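PDB 3GKB: putative enoyl-CoA hydratase from Streptomyces avermitilis, which probably hydrates the double bond of enoyl-CoA thioesters or catalyses a related acyl-CoA reaction, as other members of the crotonase family do. Local coordinates for residues T109-A114 with A126-A131. Sequence-based numbering, arbitrary orientation.
Sequences TIVKLA and AAADMA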
ATOM      1  N   THR B 109       5.011 -10.186  17.604  1.00 15.65           N
ATOM      2  CA  THR B 109       4.391  -9.180  18.465  1.00 15.09           C
ATOM      3  C   THR B 109       3.000  -8.785  17.881  1.00 15.38           C
ATOM      4  O   THR B 109       2.843  -8.503  16.664  1.00 13.72           O
ATOM      5  CB  THR B 109       5.272  -7.943  18.593  1.00 15.46           C
ATOM      6  OG1 THR B 109       5.616  -7.452  17.278  1.00 15.32           O
ATOM      7  CG2 THR B 109       6.575  -8.263  19.384  1.00 16.82           C
ATOM      8  N   ILE B 110       1.985  -8.818  18.745  1.00 14.95           N
ATOM      9  CA  ILE B 110       0.610  -8.556  18.347  1.00 14.20           C
ATOM     10  C   ILE B 110       0.044  -7.470  19.258  1.00 15.10           C
ATOM     11  O   ILE B 110       0.156  -7.583  20.470  1.00 15.49           O
ATOM     12  CB  ILE B 110      -0.270  -9.837  18.485  1.00 15.49           C
ATOM     13  CG1 ILE B 110       0.248 -10.956  17.583  1.00 14.78           C
ATOM     14  CG2 ILE B 110      -1.748  -9.526  18.135  1.00 14.57           C
ATOM     15  CD1 ILE B 110      -0.424 -12.344  17.853  1.00 16.39           C
ATOM     16  N   VAL B 111      -0.548  -6.425  18.687  1.00 14.78           N
ATOM     17  CA  VAL B 111      -1.242  -5.401  19.501  1.00 14.72           C
ATOM     18  C   VAL B 111      -2.749  -5.606  19.362  1.00 14.67           C
ATOM     19  O   VAL B 111      -3.266  -5.767  18.250  1.00 14.48           O
ATOM     20  CB  VAL B 111      -0.872  -3.953  19.071  1.00 14.66           C
ATOM     21  CG1 VAL B 111      -1.863  -2.917  19.673  1.00 14.63           C
ATOM     22  CG2 VAL B 111       0.605  -3.605  19.463  1.00 15.84           C
ATOM     23  N   LYS B 112      -3.426  -5.654  20.499  1.00 14.63           N
ATOM     24  CA  LYS B 112      -4.879  -5.644  20.577  1.00 15.51           C
ATOM     25  C   LYS B 112      -5.330  -4.244  20.999  1.00 15.49           C
ATOM     26  O   LYS B 112      -5.170  -3.869  22.181  1.00 15.84           O
ATOM     27  CB  LYS B 112      -5.357  -6.666  21.597  1.00 16.06           C
ATOM     28  CG  LYS B 112      -6.865  -6.674  21.768  1.00 17.78           C
ATOM     29  CD  LYS B 112      -7.331  -7.887  22.578  1.00 17.22           C
ATOM     30  CE  LYS B 112      -6.947  -7.791  24.023  1.00 17.98           C
ATOM     31  NZ  LYS B 112      -7.530  -8.907  24.857  1.00 17.86           N
ATOM     32  N   LEU B 113      -5.900  -3.502  20.053  1.00 15.23           N
ATOM     33  CA  LEU B 113      -6.254  -2.097  20.241  1.00 15.37           C
ATOM     34  C   LEU B 113      -7.763  -1.937  20.357  1.00 16.48           C
ATOM     35  O   LEU B 113      -8.489  -2.032  19.366  1.00 15.18           O
ATOM     36  CB  LEU B 113      -5.721  -1.244  19.080  1.00 15.52           C
ATOM     37  CG  LEU B 113      -6.026   0.266  19.162  1.00 14.77           C
ATOM     38  CD1 LEU B 113      -5.254   0.879  20.367  1.00 15.30           C
ATOM     39  CD2 LEU B 113      -5.701   0.996  17.879  1.00 15.52           C
ATOM     40  N   ALA B 114      -8.211  -1.637  21.572  1.00 18.30           N
ATOM     41  CA  ALA B 114      -9.619  -1.429  21.837  1.00 18.62           C
ATOM     42  C   ALA B 114      -9.969   0.042  21.976  1.00 19.54           C
ATOM     43  O   ALA B 114     -11.078   0.430  21.584  1.00 22.22           O
ATOM     44  CB  ALA B 114     -10.060  -2.217  23.079  1.00 18.39           C
ATOM     45  N   ALA B 126       1.911   0.823  15.651  1.00 13.91           N
ATOM     46  CA  ALA B 126       2.353   0.585  14.256  1.00 14.03           C
ATOM     47  C   ALA B 126       3.635  -0.247  14.179  1.00 13.38           C
ATOM     48  O   ALA B 126       3.918  -0.857  13.162  1.00 13.64           O
ATOM     49  CB  ALA B 126       2.560   1.914  13.535  1.00 14.42           C
ATOM     50  N   ALA B 127       4.383  -0.298  15.275  1.00 14.33           N
ATOM     51  CA  ALA B 127       5.710  -0.954  15.309  1.00 14.34           C
ATOM     52  C   ALA B 127       5.606  -2.483  15.463  1.00 14.12           C
ATOM     53  O   ALA B 127       6.512  -3.222  15.058  1.00 13.75           O
ATOM     54  CB  ALA B 127       6.537  -0.399  16.458  1.00 14.37           C
ATOM     55  N   ALA B 128       4.503  -2.945  16.040  1.00 14.03           N
ATOM     56  CA  ALA B 128       4.298  -4.379  16.265  1.00 14.08           C
ATOM     57  C   ALA B 128       4.158  -5.126  14.934  1.00 14.72           C
ATOM     58  O   ALA B 128       3.777  -4.544  13.912  1.00 14.51           O
ATOM     59  CB  ALA B 128       3.088  -4.617  17.140  1.00 13.63           C
ATOM     60  N   ASP B 129       4.440  -6.430  14.944  1.00 14.17           N
ATOM     61  CA  ASP B 129       4.291  -7.220  13.735  1.00 14.45           C
ATOM     62  C   ASP B 129       2.874  -7.149  13.182  1.00 14.44           C
ATOM     63  O   ASP B 129       2.661  -7.075  11.959  1.00 13.35           O
ATOM     64  CB  ASP B 129       4.672  -8.684  13.942  1.00 14.24           C
ATOM     65  CG  ASP B 129       6.147  -8.879  14.267  1.00 17.13           C
ATOM     66  OD1 ASP B 129       7.003  -8.048  13.875  1.00 15.98           O
ATOM     67  OD2 ASP B 129       6.435  -9.901  14.948  1.00 19.63           O
ATOM     68  N   MET B 130       1.886  -7.178  14.079  1.00 14.42           N
ATOM     69  CA  MET B 130       0.491  -7.078  13.637  1.00 15.53           C
ATOM     70  C   MET B 130      -0.355  -6.377  14.693  1.00 15.74           C
ATOM     71  O   MET B 130      -0.062  -6.463  15.911  1.00 15.79           O
ATOM     72  CB  MET B 130      -0.101  -8.465  13.216  1.00 17.17           C
ATOM     73  CG  MET B 130       0.019  -9.636  14.151  1.00 18.12           C
ATOM     74  SD  MET B 130      -0.258 -11.340  13.378  1.00  8.53           S
ATOM     75  CE  MET B 130       1.354 -11.776  12.805  1.00 17.45           C
ATOM     76  N   ALA B 131      -1.377  -5.655  14.231  1.00 14.09           N
ATOM     77  CA  ALA B 131      -2.262  -4.899  15.098  1.00 14.15           C
ATOM     78  C   ALA B 131      -3.709  -5.128  14.626  1.00 13.81           C
ATOM     79  O   ALA B 131      -4.023  -4.984  13.429  1.00 13.87           O
ATOM     80  CB  ALA B 131      -1.953  -3.429  15.039  1.00 14.29           C
TER
HETATM   81  O   HOH W   1       8.239  -7.737  16.436  1.00 19.86           O
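OG1 of T109 is gripped from two directions: the backbone N of D129 donates to it over 2.8 Å in a nearly straight bond (169°), and a water lies 2.8 Å from the same OG1. The contact closes a beta-alpha-beta crossover of the crotonase fold: after strand 108-113 the chain makes the short strand 116-118 and helix 120-127, then returns as strand 130-134, parallel and adjacent to the first. With chi1 at 53°, OG1 sits between the backbone N and the carbonyl carbon of T109, turned toward the chain leaving the helix. T109 N donates to D129 OD2 (3.0 Å) from above the carboxylate plane, 48° out of it; OD2 also pairs with K221, while OD1 forms a salt bridge to R165 of a neighbouring subunit. An asparagine here removes the charge, and K221 and that arginine would probably be left without their anionic partner. Beyond D129 the strands pair in parallel, M130 N donating to T109 O and V111 N to M130 O (2.8 Å). I110 and M130 lie side by side on the sheet face toward helix 195-210, CG1 of I110 3.7 Å from CG of M130. V111 and A131 pair on the other face, where CG2 of V111 reaches CB of A128, just past the helix, at 3.5 Å.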